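Local coordinates for protein alpha-L-rhamnosidase (Streptomyces avermitilis, PDB 3W5M) that hydrolyses terminal non-reducing alpha-L-rhamnose residues from citrus flavonoids and gum arabic and binds L-rhamnose through a calcium-dependent carbohydrate-binding module, at residues Y940-P949 against V984-P995; A302-R310 against W448-W458. All coordinates share one frame; numbering follows the deposited sequence.

Interaction 1: Y940-P949 against V984-P995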
loop_
_atom_site.group_PDB
_atom_site.type_symbol
_atom_site.label_atom_id
_atom_site.label_comp_id
_atom_site.label_asym_id
_atom_site.label_seq_id
_atom_site.Cartn_x
_atom_site.Cartn_y
_atom_site.Cartn_z
ATOM N N TYR A 940 23.721 0.262 -12.312
ATOM C CA TYR A 940 24.362 1.462 -12.869
ATOM C C TYR A 940 25.881 1.517 -12.631
ATOM O O TYR A 940 26.473 2.610 -12.628
ATOM C CB TYR A 940 23.700 2.760 -12.380
ATOM C CG TYR A 940 22.283 2.912 -12.839
ATOM C CD1 TYR A 940 21.236 2.263 -12.178
ATOM C CD2 TYR A 940 21.986 3.700 -13.959
ATOM C CE1 TYR A 940 19.919 2.379 -12.625
ATOM C CE2 TYR A 940 20.683 3.833 -14.409
ATOM C CZ TYR A 940 19.656 3.175 -13.749
ATOM O OH TYR A 940 18.358 3.319 -14.220
ATOM N N ARG A 941 26.501 0.355 -12.432
ATOM C CA ARG A 941 27.964 0.260 -12.428
ATOM C C ARG A 941 28.522 0.850 -13.725
ATOM O O ARG A 941 29.614 1.429 -13.744
ATOM C CB ARG A 941 28.421 -1.194 -12.271
ATOM C CG ARG A 941 29.873 -1.311 -11.840
ATOM C CD ARG A 941 30.149 -0.363 -10.679
ATOM N NE ARG A 941 31.556 -0.340 -10.292
ATOM C CZ ARG A 941 32.136 -1.254 -9.520
ATOM N NH1 ARG A 941 31.444 -2.281 -9.041
ATOM N NH2 ARG A 941 33.419 -1.142 -9.228
ATOM N N GLN A 942 27.772 0.662 -14.806
ATOM C CA GLN A 942 27.966 1.390 -16.046
ATOM C C GLN A 942 26.610 2.017 -16.326
ATOM O O GLN A 942 25.583 1.340 -16.205
ATOM C CB GLN A 942 28.323 0.463 -17.223
ATOM C CG GLN A 942 28.668 1.248 -18.475
ATOM C CD GLN A 942 28.549 0.445 -19.767
ATOM O OE1 GLN A 942 27.575 -0.294 -19.987
ATOM N NE2 GLN A 942 29.532 0.607 -20.640
ATOM N N VAL A 943 26.604 3.305 -16.666
ATOM C CA VAL A 943 25.374 3.988 -17.073
ATOM C C VAL A 943 25.408 4.245 -18.592
ATOM O O VAL A 943 26.417 4.751 -19.114
ATOM C CB VAL A 943 25.123 5.288 -16.247
ATOM C CG1 VAL A 943 26.264 6.280 -16.388
ATOM C CG2 VAL A 943 23.799 5.941 -16.614
ATOM N N VAL A 944 24.339 3.869 -19.297
ATOM C CA VAL A 944 24.206 4.257 -20.705
ATOM C C VAL A 944 23.472 5.594 -20.765
ATOM O O VAL A 944 22.329 5.715 -20.284
ATOM C CB VAL A 944 23.454 3.209 -21.541
ATOM C CG1 VAL A 944 23.322 3.679 -22.983
ATOM C CG2 VAL A 944 24.131 1.848 -21.476
ATOM N N ILE A 945 24.158 6.601 -21.305
ATOM C CA ILE A 945 23.625 7.941 -21.483
ATOM C C ILE A 945 23.333 8.168 -22.958
ATOM O O ILE A 945 24.223 8.535 -23.749
ATOM C CB ILE A 945 24.567 9.001 -20.886
ATOM C CG1 ILE A 945 24.738 8.703 -19.382
ATOM C CG2 ILE A 945 24.057 10.398 -21.167
ATOM C CD1 ILE A 945 25.682 9.612 -18.632
ATOM N N ARG A 946 22.070 7.955 -23.309
ATOM C CA ARG A 946 21.632 7.979 -24.700
ATOM C C ARG A 946 20.315 8.777 -24.835
ATOM O O ARG A 946 19.253 8.186 -25.052
ATOM C CB ARG A 946 21.505 6.545 -25.220
ATOM C CG ARG A 946 21.232 6.469 -26.712
ATOM C CD ARG A 946 21.253 5.055 -27.255
ATOM N NE ARG A 946 21.192 5.133 -28.711
ATOM C CZ ARG A 946 21.254 4.103 -29.547
ATOM N NH1 ARG A 946 21.374 2.860 -29.090
ATOM N NH2 ARG A 946 21.188 4.332 -30.854
ATOM N N PRO A 947 20.389 10.115 -24.656
ATOM C CA PRO A 947 19.219 10.957 -24.892
ATOM C C PRO A 947 18.873 10.923 -26.379
ATOM O O PRO A 947 19.772 11.033 -27.227
ATOM C CB PRO A 947 19.695 12.355 -24.483
ATOM C CG PRO A 947 21.191 12.305 -24.539
ATOM C CD PRO A 947 21.531 10.904 -24.150
ATOM N N ARG A 948 17.592 10.737 -26.686
ATOM C CA ARG A 948 17.141 10.756 -28.058
ATOM C C ARG A 948 16.122 11.869 -28.253
ATOM O O ARG A 948 14.924 11.617 -28.116
ATOM C CB ARG A 948 16.525 9.409 -28.425
ATOM C CG ARG A 948 17.438 8.212 -28.231
ATOM C CD ARG A 948 16.590 6.979 -28.085
ATOM N NE ARG A 948 17.315 5.715 -28.226
ATOM C CZ ARG A 948 17.548 5.112 -29.388
ATOM N NH1 ARG A 948 17.155 5.676 -30.520
ATOM N NH2 ARG A 948 18.173 3.947 -29.421
ATOM N N PRO A 949 16.583 13.091 -28.593
ATOM C CA PRO A 949 15.668 14.202 -28.867
ATOM C C PRO A 949 14.679 13.818 -29.959
ATOM O O PRO A 949 14.967 12.937 -30.781
ATOM C CB PRO A 949 16.597 15.320 -29.352
ATOM C CG PRO A 949 17.950 14.948 -28.842
ATOM C CD PRO A 949 17.973 13.455 -28.920
ATOM N N VAL A 984 28.743 11.715 -13.483
ATOM C CA VAL A 984 28.854 10.260 -13.348
ATOM C C VAL A 984 29.672 10.006 -12.081
ATOM O O VAL A 984 30.756 10.574 -11.919
ATOM C CB VAL A 984 29.567 9.635 -14.578
ATOM C CG1 VAL A 984 29.797 8.143 -14.396
ATOM C CG2 VAL A 984 28.752 9.873 -15.840
ATOM N N PRO A 985 29.153 9.197 -11.144
ATOM C CA PRO A 985 29.860 9.089 -9.863
ATOM C C PRO A 985 31.122 8.213 -9.871
ATOM O O PRO A 985 31.230 7.242 -10.645
ATOM C CB PRO A 985 28.806 8.474 -8.917
ATOM C CG PRO A 985 27.792 7.868 -9.800
ATOM C CD PRO A 985 27.806 8.602 -11.096
ATOM N N PRO A 986 32.066 8.527 -8.978
ATOM C CA PRO A 986 33.275 7.710 -8.827
ATOM C C PRO A 986 32.938 6.224 -8.680
ATOM O O PRO A 986 31.913 5.870 -8.072
ATOM C CB PRO A 986 33.889 8.262 -7.553
ATOM C CG PRO A 986 33.475 9.690 -7.540
ATOM C CD PRO A 986 32.081 9.697 -8.084
ATOM N N ASN A 987 33.782 5.379 -9.275
ATOM C CA ASN A 987 33.628 3.922 -9.247
ATOM C C ASN A 987 32.540 3.430 -10.191
ATOM O O ASN A 987 32.090 2.288 -10.093
ATOM C CB ASN A 987 33.458 3.352 -7.798
ATOM C CG ASN A 987 34.032 1.951 -7.671
ATOM O OD1 ASN A 987 35.058 1.653 -8.287
ATOM N ND2 ASN A 987 33.377 1.081 -6.912
ATOM N N THR A 988 32.103 4.292 -11.101
ATOM C CA THR A 988 31.210 3.867 -12.187
ATOM C C THR A 988 31.769 4.443 -13.481
ATOM O O THR A 988 32.650 5.307 -13.444
ATOM C CB THR A 988 29.716 4.284 -11.962
ATOM O OG1 THR A 988 29.521 5.654 -12.295
ATOM C CG2 THR A 988 29.275 4.049 -10.530
ATOM N N THR A 989 31.292 3.944 -14.612
ATOM C CA THR A 989 31.662 4.500 -15.913
ATOM C C THR A 989 30.395 4.774 -16.717
ATOM O O THR A 989 29.288 4.417 -16.290
ATOM C CB THR A 989 32.515 3.516 -16.720
ATOM O OG1 THR A 989 31.754 2.318 -16.917
ATOM C CG2 THR A 989 33.844 3.210 -16.020
ATOM N N ALA A 990 30.548 5.400 -17.880
ATOM C CA ALA A 990 29.409 5.677 -18.744
ATOM C C ALA A 990 29.742 5.422 -20.204
ATOM O O ALA A 990 30.902 5.516 -20.611
ATOM C CB ALA A 990 28.957 7.105 -18.565
ATOM N N GLU A 991 28.707 5.085 -20.963
ATOM C CA GLU A 991 28.762 5.093 -22.413
ATOM C C GLU A 991 27.824 6.191 -22.886
ATOM O O GLU A 991 26.641 6.158 -22.595
ATOM C CB GLU A 991 28.314 3.755 -22.938
ATOM C CG GLU A 991 28.297 3.653 -24.446
ATOM C CD GLU A 991 27.725 2.326 -24.888
ATOM O OE1 GLU A 991 26.474 2.195 -24.907
ATOM O OE2 GLU A 991 28.529 1.418 -25.197
ATOM N N VAL A 992 28.366 7.173 -23.598
ATOM C CA VAL A 992 27.620 8.362 -23.965
ATOM C C VAL A 992 27.416 8.357 -25.476
ATOM O O VAL A 992 28.352 8.085 -26.227
ATOM C CB VAL A 992 28.352 9.631 -23.510
ATOM C CG1 VAL A 992 27.554 10.885 -23.851
ATOM C CG2 VAL A 992 28.606 9.575 -22.006
ATOM N N TRP A 993 26.178 8.610 -25.899
ATOM C CA TRP A 993 25.815 8.694 -27.317
ATOM C C TRP A 993 25.386 10.111 -27.628
ATOM O O TRP A 993 24.434 10.614 -27.023
ATOM C CB TRP A 993 24.657 7.769 -27.625
ATOM C CG TRP A 993 24.914 6.354 -27.354
ATOM C CD1 TRP A 993 25.230 5.786 -26.148
ATOM C CD2 TRP A 993 24.857 5.279 -28.304
ATOM N NE1 TRP A 993 25.377 4.423 -26.289
ATOM C CE2 TRP A 993 25.157 4.083 -27.599
ATOM C CE3 TRP A 993 24.588 5.210 -29.679
ATOM C CZ2 TRP A 993 25.192 2.832 -28.224
ATOM C CZ3 TRP A 993 24.628 3.966 -30.301
ATOM C CH2 TRP A 993 24.928 2.790 -29.569
ATOM N N ILE A 994 26.081 10.761 -28.562
ATOM C CA ILE A 994 25.772 12.145 -28.912
ATOM C C ILE A 994 25.363 12.216 -30.377
ATOM O O ILE A 994 26.217 12.011 -31.239
ATOM C CB ILE A 994 26.993 13.073 -28.716
ATOM C CG1 ILE A 994 27.641 12.861 -27.350
ATOM C CG2 ILE A 994 26.604 14.536 -28.924
ATOM C CD1 ILE A 994 26.864 13.477 -26.206
ATOM N N PRO A 995 24.066 12.494 -30.669
ATOM C CA PRO A 995 23.646 12.626 -32.071
ATOM C C PRO A 995 24.484 13.675 -32.795
ATOM O O PRO A 995 24.685 14.791 -32.280
ATOM C CB PRO A 995 22.165 13.050 -31.979
ATOM C CG PRO A 995 21.919 13.392 -30.541
ATOM C CD PRO A 995 22.915 12.588 -29.751
HETATM O O HOH W 1 26.728 5.384 -12.924
HETATM O O HOH W 2 35.331 0.462 -10.683
HETATM O O HOH W 3 31.923 2.844 -20.555
#

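Interaction 2: A302-R310 against W448-W458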
loop_
_atom_site.group_PDB
_atom_site.type_symbol
_atom_site.label_atom_id
_atom_site.label_comp_id
_atom_site.label_asym_id
_atom_site.label_seq_id
_atom_site.Cartn_x
_atom_site.Cartn_y
_atom_site.Cartn_z
ATOM N N ALA A 302 -11.001 1.270 18.311
ATOM C CA ALA A 302 -9.563 1.364 18.631
ATOM C C ALA A 302 -9.507 1.687 20.084
ATOM O O ALA A 302 -9.627 2.860 20.466
ATOM C CB ALA A 302 -8.873 2.457 17.853
ATOM N N ASN A 303 -9.396 0.656 20.908
ATOM C CA ASN A 303 -9.412 0.866 22.376
ATOM C C ASN A 303 -8.135 1.424 22.948
ATOM O O ASN A 303 -7.086 1.348 22.334
ATOM C CB ASN A 303 -9.764 -0.446 23.090
ATOM C CG ASN A 303 -11.203 -0.879 22.851
ATOM O OD1 ASN A 303 -12.140 -0.223 23.265
ATOM N ND2 ASN A 303 -11.380 -1.993 22.165
ATOM N N GLN A 304 -8.220 2.002 24.149
ATOM C CA GLN A 304 -7.064 2.475 24.873
ATOM C C GLN A 304 -6.543 1.452 25.888
ATOM O O GLN A 304 -7.321 0.882 26.638
ATOM C CB GLN A 304 -7.439 3.760 25.609
ATOM C CG GLN A 304 -7.836 4.886 24.645
ATOM C CD GLN A 304 -8.247 6.159 25.375
ATOM O OE1 GLN A 304 -8.639 6.134 26.564
ATOM N NE2 GLN A 304 -8.217 7.274 24.656
ATOM N N LEU A 305 -5.235 1.219 25.881
ATOM C CA LEU A 305 -4.585 0.299 26.833
ATOM C C LEU A 305 -3.470 1.052 27.537
ATOM O O LEU A 305 -2.791 1.870 26.923
ATOM C CB LEU A 305 -4.059 -0.939 26.103
ATOM C CG LEU A 305 -5.059 -2.017 25.669
ATOM C CD1 LEU A 305 -6.035 -1.581 24.596
ATOM C CD2 LEU A 305 -4.230 -3.175 25.095
ATOM N N ARG A 306 -3.282 0.831 28.838
ATOM C CA ARG A 306 -2.249 1.589 29.535
ATOM C C ARG A 306 -1.716 0.841 30.730
ATOM O O ARG A 306 -2.387 -0.050 31.258
ATOM C CB ARG A 306 -2.764 2.955 30.040
ATOM C CG ARG A 306 -3.758 2.840 31.193
ATOM C CD ARG A 306 -4.337 4.213 31.578
ATOM N NE ARG A 306 -3.323 5.259 31.766
ATOM C CZ ARG A 306 -2.710 5.542 32.914
ATOM N NH1 ARG A 306 -2.948 4.815 33.997
ATOM N NH2 ARG A 306 -1.833 6.535 32.956
ATOM N N HIS A 307 -0.537 1.274 31.150
ATOM C CA HIS A 307 0.160 0.727 32.295
ATOM C C HIS A 307 1.036 1.801 32.933
ATOM O O HIS A 307 1.893 2.389 32.253
ATOM C CB HIS A 307 1.027 -0.420 31.820
ATOM C CG HIS A 307 1.860 -1.040 32.897
ATOM N ND1 HIS A 307 1.321 -1.562 34.054
ATOM C CD2 HIS A 307 3.194 -1.254 32.973
ATOM C CE1 HIS A 307 2.288 -2.065 34.803
ATOM N NE2 HIS A 307 3.436 -1.878 34.179
ATOM N N GLU A 308 0.849 2.037 34.237
ATOM C CA GLU A 308 1.804 2.862 35.004
ATOM C C GLU A 308 2.832 2.010 35.737
ATOM O O GLU A 308 2.540 0.864 36.127
ATOM C CB GLU A 308 1.098 3.807 35.986
ATOM C CG GLU A 308 0.362 4.930 35.253
ATOM C CD GLU A 308 -0.222 5.998 36.179
ATOM O OE1 GLU A 308 0.456 6.377 37.166
ATOM O OE2 GLU A 308 -1.360 6.463 35.901
ATOM N N PHE A 309 4.026 2.562 35.885
ATOM C CA PHE A 309 5.142 1.879 36.527
ATOM C C PHE A 309 6.132 2.907 37.058
ATOM O O PHE A 309 6.156 4.072 36.623
ATOM C CB PHE A 309 5.836 0.908 35.539
ATOM C CG PHE A 309 6.275 1.569 34.255
ATOM C CD1 PHE A 309 5.352 1.831 33.237
ATOM C CD2 PHE A 309 7.591 1.969 34.083
ATOM C CE1 PHE A 309 5.762 2.463 32.079
ATOM C CE2 PHE A 309 8.015 2.590 32.917
ATOM C CZ PHE A 309 7.092 2.850 31.916
ATOM N N ARG A 310 6.958 2.461 37.996
ATOM C CA ARG A 310 7.953 3.293 38.641
ATOM C C ARG A 310 9.334 2.872 38.138
ATOM O O ARG A 310 9.617 1.677 38.003
ATOM C CB ARG A 310 7.815 3.104 40.161
ATOM C CG ARG A 310 8.562 4.085 41.051
ATOM C CD ARG A 310 8.828 3.454 42.420
ATOM N NE ARG A 310 9.247 4.421 43.437
ATOM C CZ ARG A 310 9.757 4.104 44.632
ATOM N NH1 ARG A 310 9.937 2.829 44.982
ATOM N NH2 ARG A 310 10.098 5.069 45.486
ATOM N N TRP A 448 -4.556 10.273 30.077
ATOM C CA TRP A 448 -4.370 8.819 30.158
ATOM C C TRP A 448 -2.990 8.351 29.700
ATOM O O TRP A 448 -2.580 7.214 30.010
ATOM C CB TRP A 448 -5.501 8.069 29.420
ATOM C CG TRP A 448 -5.377 8.159 27.925
ATOM C CD1 TRP A 448 -5.625 9.251 27.153
ATOM C CD2 TRP A 448 -4.955 7.115 27.024
ATOM N NE1 TRP A 448 -5.411 8.950 25.823
ATOM C CE2 TRP A 448 -4.957 7.661 25.728
ATOM C CE3 TRP A 448 -4.535 5.781 27.200
ATOM C CZ2 TRP A 448 -4.604 6.916 24.596
ATOM C CZ3 TRP A 448 -4.180 5.037 26.071
ATOM C CH2 TRP A 448 -4.215 5.605 24.795
ATOM N N THR A 449 -2.282 9.172 28.928
ATOM C CA THR A 449 -0.928 8.792 28.494
ATOM C C THR A 449 0.139 9.284 29.457
ATOM O O THR A 449 1.321 9.143 29.194
ATOM C CB THR A 449 -0.619 9.259 27.067
ATOM O OG1 THR A 449 -0.530 10.686 27.044
ATOM C CG2 THR A 449 -1.738 8.817 26.122
ATOM N N SER A 450 -0.299 9.856 30.584
ATOM C CA SER A 450 0.606 10.361 31.614
ATOM C C SER A 450 0.443 9.661 32.966
ATOM O O SER A 450 -0.639 9.168 33.288
ATOM C CB SER A 450 0.422 11.887 31.792
ATOM O OG SER A 450 0.914 12.568 30.647
ATOM N N PRO A 451 1.518 9.630 33.775
ATOM C CA PRO A 451 1.390 9.017 35.092
ATOM C C PRO A 451 0.484 9.857 35.975
ATOM O O PRO A 451 0.216 11.002 35.644
ATOM C CB PRO A 451 2.825 8.995 35.630
ATOM C CG PRO A 451 3.573 9.998 34.842
ATOM C CD PRO A 451 2.849 10.227 33.551
ATOM N N GLY A 452 -0.004 9.266 37.069
ATOM C CA GLY A 452 -0.899 9.954 37.998
ATOM C C GLY A 452 -2.356 9.950 37.553
ATOM O O GLY A 452 -3.179 10.667 38.112
ATOM N N PHE A 453 -2.675 9.153 36.533
ATOM C CA PHE A 453 -4.041 9.075 35.985
ATOM C C PHE A 453 -4.919 8.101 36.766
ATOM O O PHE A 453 -4.486 7.027 37.148
ATOM C CB PHE A 453 -3.993 8.711 34.473
ATOM C CG PHE A 453 -5.343 8.545 33.831
ATOM C CD1 PHE A 453 -6.069 9.655 33.397
ATOM C CD2 PHE A 453 -5.886 7.278 33.640
ATOM C CE1 PHE A 453 -7.325 9.498 32.815
ATOM C CE2 PHE A 453 -7.143 7.106 33.053
ATOM C CZ PHE A 453 -7.871 8.220 32.642
ATOM N N ASP A 454 -6.167 8.480 37.010
ATOM C CA ASP A 454 -7.085 7.617 37.743
ATOM C C ASP A 454 -7.789 6.638 36.805
ATOM O O ASP A 454 -8.800 7.003 36.187
ATOM C CB ASP A 454 -8.114 8.480 38.509
ATOM C CG ASP A 454 -9.138 7.647 39.290
ATOM O OD1 ASP A 454 -9.021 6.407 39.381
ATOM O OD2 ASP A 454 -10.090 8.252 39.821
ATOM N N ASP A 455 -7.265 5.408 36.701
ATOM C CA ASP A 455 -7.869 4.363 35.866
ATOM C C ASP A 455 -8.603 3.241 36.628
ATOM O O ASP A 455 -8.757 2.124 36.119
ATOM C CB ASP A 455 -6.835 3.779 34.862
ATOM C CG ASP A 455 -5.662 3.035 35.535
ATOM O OD1 ASP A 455 -5.652 2.906 36.787
ATOM O OD2 ASP A 455 -4.746 2.561 34.792
ATOM N N ARG A 456 -9.088 3.531 37.833
ATOM C CA ARG A 456 -9.737 2.488 38.645
ATOM C C ARG A 456 -10.984 1.879 38.000
ATOM O O ARG A 456 -11.303 0.720 38.258
ATOM C CB ARG A 456 -10.043 3.001 40.054
ATOM C CG ARG A 456 -8.934 2.731 41.066
ATOM C CD ARG A 456 -8.729 3.919 41.998
ATOM N NE ARG A 456 -9.999 4.501 42.446
ATOM C CZ ARG A 456 -10.183 5.780 42.770
ATOM N NH1 ARG A 456 -9.184 6.653 42.709
ATOM N NH2 ARG A 456 -11.381 6.190 43.155
ATOM N N ALA A 457 -11.675 2.656 37.165
ATOM C CA ALA A 457 -12.845 2.169 36.431
ATOM C C ALA A 457 -12.540 1.710 34.991
ATOM O O ALA A 457 -13.450 1.433 34.222
ATOM C CB ALA A 457 -13.949 3.211 36.438
ATOM N N TRP A 458 -11.263 1.662 34.628
ATOM C CA TRP A 458 -10.832 0.928 33.425
ATOM C C TRP A 458 -10.915 -0.594 33.671
ATOM O O TRP A 458 -11.053 -1.033 34.817
ATOM C CB TRP A 458 -9.423 1.376 33.044
ATOM C CG TRP A 458 -9.367 2.751 32.430
ATOM C CD1 TRP A 458 -10.079 3.871 32.817
ATOM C CD2 TRP A 458 -8.526 3.169 31.352
ATOM N NE1 TRP A 458 -9.747 4.934 32.016
ATOM C CE2 TRP A 458 -8.798 4.534 31.112
ATOM C CE3 TRP A 458 -7.588 2.513 30.543
ATOM C CZ2 TRP A 458 -8.162 5.258 30.101
ATOM C CZ3 TRP A 458 -6.966 3.226 29.538
ATOM C CH2 TRP A 458 -7.248 4.602 29.331
HETATM O O HOH W 4 -1.670 1.200 35.625
#

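Interaction 1: Y940-P949 against V984-P995
Arg946 lays its guanidinium flat on the indole of Trp993, the two planes only 10° apart and Arg946 CZ 3.7 Å from the centroid of the six-membered ring, a cation-pi stack. Arg948 NH2 lies over the other guanidinium face. The side chain of Arg946 runs fully extended across the indole, CG anti to the backbone N (chi1 -172°), which carries CD over the five-membered ring as a CH-pi contact before the charged end reaches the six-membered one. At the indole edge, NE1 of Trp993 donates in the ring plane to Glu991 OE1 (2.8 Å), which helps to set the rotation of the ring; Val944 CG1 comes up obliquely to NE1. Arg946 NH2 is also salt-bridged to Asp1014.

The strands carrying these groups run parallel, 19° between their directions. Val943 N and Ile945 N donate to Thr989 O and Glu991 O, while Thr989, Glu991 and Trp993 return their N-H groups to Arg941 O, Val943 O and Ile945 O. Val943, Ile945, Ala990 and Val992 share the buried face, where Val943 CG1 meets Ala990 CB at 3.6 Å and Ile945 CD1 meets Val984 CG2 at 4.2 Å. Just before the two strands, Arg941 bends at chi2, and in the modelled conformer its NE reaches Asn987 O (2.7 Å), a weak bond, doubtful given a second conformer; the Asn987 amide is held by Asp68, Ser70 and Gln40.

The pair forms the parallel step of a mixed sheet in the C-terminal domain, with strand 934-935 beside 942-945 and strand 1016-1021 beside 989-995, while strand 977-984 packs against Val992 and Ile994.

Interaction 2: A302-R310 against W448-W458
Segment 302-310 is extended beta strand, whereas 448-458 is an irregular loop whose nearest CA pair, Glu308 with Pro451, is still 6.2 Å apart; the loop closes in a type I turn from Asp455 to Trp458. The contact is therefore made through side chains, several to loop backbone atoms. A bend at chi3 (-49°) turns the Arg306 guanidinium toward Trp448 O, to which NE donates (2.7 Å) in the carbonyl plane, on a lone pair. Its NH1 meets Asp455 OD2 (3.0 Å) from above the carboxylate plane, and NH1 and NH2 both grip Glu308 OE2 end-on. Phe453 CD2 covers one guanidinium face, while Arg306 CD rests on the face of Trp458. Glu308 OE1 takes Gly452 N (2.9 Å) and OE2 takes Phe453 N (3.1 Å), so one carboxylate holds the loop backbone and the arginine together. The Gln304 amide stacks on Trp448, planes 14° apart, its ends bonded to Thr445 and Tyr375. A methionine in place of Arg306 would probably leave Asp455 and Glu308 without their shared positive charge and Trp448 O without its donor. The loop thus covers one face of an antiparallel sheet, over strand 303-311 and its neighbours 368-377 and 422-424, before leading into strand 459-463.

How the interactions relate
Interaction 1 and interaction 2 belong to different beta domains, on opposite sides of the chain's centre. Their centres are 60 Å apart, their nearest atoms about 42 Å, and they do not touch. They follow in series along the chain: 302-310 with 448-458 is complete before 940-949 with 984-995 begins, and the helical catalytic domain, which carries one of the two rhamnose sites and the residues inferred as proton donor and acceptor, Glu636 and Glu895, comes between in sequence. Neither lies at that site or at the calcium-dependent rhamnose site. The first rests mainly on strand pairing, the second mainly on side chains.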